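Local coordinates for protein transglutaminase-like enzymes, putative cysteine protease (PDB 3ISR) that is probably a cysteine hydrolase with a transglutaminase-like fold, though its substrate is not known, at residues 158-161 and 162-165. Numbering follows the deposited sequence.
Sequences EYIS and GSTN
The backbone O of Ile160 is gripped twice by Ser163. The hydroxyl OG donates the shorter bond, 2.7 Å to Ile160 O, and approaches tilted 17° from the carbonyl plane. Backbone N of Ser163 adds a weak bond to the same Ile160 O, 3.4 Å long, which closes a type II beta turn from Ile160 to Ser163. The hydroxyl gets there because chi1 of 58° sets OG between the backbone N and carbonyl carbon of Ser163, facing back across the turn. Serine suits the place: its short side chain brings a hydroxyl donor to the same oxygen, adding to the weak N-H bond. On the same residues, CB of Ser163 lies 4.0 Å from CB of Ile160, a light apolar contact beside the polar pair, and both side chains also rest on Ala178. Gly162 takes the third corner with phi at 76°, where a CB would run into the O of Ser161; glycine avoids that clash. At the second corner, the CB of Ser161 points away from the returning chain, at an exposed place where a small polar residue is at home. Beyond the turn, Thr164 OG1 is hydrogen-bonded to Asp183 OD2. Strand 158-159 pairs in parallel with strand 178-179, and Lys130 of the second subunit packs on Ile160. This is a type II turn with glycine at its third position, reinforced by a serine hydroxyl, and it leads the chain out of a short strand toward helix 170-176 of the transglutaminase-like domain.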
loop_
_atom_site.group_PDB
_atom_site.type_symbol
_atom_site.label_atom_id
_atom_site.label_comp_id
_atom_site.label_asym_id
_atom_site.label_seq_id
_atom_site.Cartn_x
_atom_site.Cartn_y
_atom_site.Cartn_z
ATOM N N GLU B 158 -18.197 5.197 6.383
ATOM C CA GLU B 158 -19.530 4.932 5.837
ATOM C C GLU B 158 -19.781 3.448 5.739
ATOM O O GLU B 158 -18.904 2.704 5.315
ATOM C CB GLU B 158 -19.651 5.523 4.443
ATOM C CG GLU B 158 -19.280 6.981 4.412
ATOM C CD GLU B 158 -19.873 7.713 3.235
ATOM O OE1 GLU B 158 -20.521 7.076 2.372
ATOM O OE2 GLU B 158 -19.686 8.941 3.183
ATOM N N TYR B 159 -20.986 3.012 6.090
ATOM C CA TYR B 159 -21.319 1.621 5.896
ATOM C C TYR B 159 -21.821 1.429 4.456
ATOM O O TYR B 159 -22.877 1.935 4.091
ATOM C CB TYR B 159 -22.352 1.134 6.919
ATOM C CG TYR B 159 -22.600 -0.360 6.807
ATOM C CD1 TYR B 159 -22.027 -1.258 7.705
ATOM C CD2 TYR B 159 -23.401 -0.869 5.783
ATOM C CE1 TYR B 159 -22.241 -2.635 7.579
ATOM C CE2 TYR B 159 -23.628 -2.222 5.650
ATOM C CZ TYR B 159 -23.051 -3.102 6.547
ATOM O OH TYR B 159 -23.308 -4.444 6.382
ATOM N N ILE B 160 -21.047 0.719 3.633
ATOM C CA ILE B 160 -21.418 0.536 2.225
ATOM C C ILE B 160 -21.197 -0.897 1.769
ATOM O O ILE B 160 -20.066 -1.330 1.665
ATOM C CB ILE B 160 -20.638 1.483 1.245
ATOM C CG1 ILE B 160 -20.598 2.935 1.735
ATOM C CG2 ILE B 160 -21.237 1.400 -0.174
ATOM C CD1 ILE B 160 -19.898 3.920 0.754
ATOM N N SER B 161 -22.284 -1.614 1.481
ATOM C CA SER B 161 -22.222 -2.963 0.898
ATOM C C SER B 161 -21.389 -2.987 -0.376
ATOM O O SER B 161 -21.519 -2.106 -1.223
ATOM C CB SER B 161 -23.638 -3.470 0.570
ATOM O OG SER B 161 -24.409 -3.565 1.750
ATOM N N GLY B 162 -20.523 -3.992 -0.499
ATOM C CA GLY B 162 -19.751 -4.207 -1.721
ATOM C C GLY B 162 -18.572 -3.277 -1.957
ATOM O O GLY B 162 -17.967 -3.312 -3.027
ATOM N N SER B 163 -18.247 -2.438 -0.980
ATOM C CA SER B 163 -17.159 -1.479 -1.131
ATOM C C SER B 163 -15.778 -2.086 -0.826
ATOM O O SER B 163 -14.750 -1.474 -1.132
ATOM C CB SER B 163 -17.390 -0.268 -0.216
ATOM O OG SER B 163 -17.493 -0.682 1.147
ATOM N N THR B 164 -15.761 -3.267 -0.204
ATOM C CA THR B 164 -14.505 -3.928 0.204
ATOM C C THR B 164 -14.490 -5.404 -0.211
ATOM O O THR B 164 -15.462 -5.895 -0.776
ATOM C CB THR B 164 -14.294 -3.828 1.737
ATOM O OG1 THR B 164 -15.409 -4.426 2.406
ATOM C CG2 THR B 164 -14.191 -2.368 2.176
ATOM N N ASN B 165 -13.385 -6.105 0.076
ATOM C CA ASN B 165 -13.261 -7.521 -0.206
ATOM C C ASN B 165 -12.456 -8.206 0.896
ATOM O O ASN B 165 -12.133 -7.578 1.909
ATOM C CB ASN B 165 -12.637 -7.758 -1.597
ATOM C CG ASN B 165 -11.259 -7.105 -1.758
ATOM O OD1 ASN B 165 -10.452 -7.049 -0.823
ATOM N ND2 ASN B 165 -10.986 -6.625 -2.961
#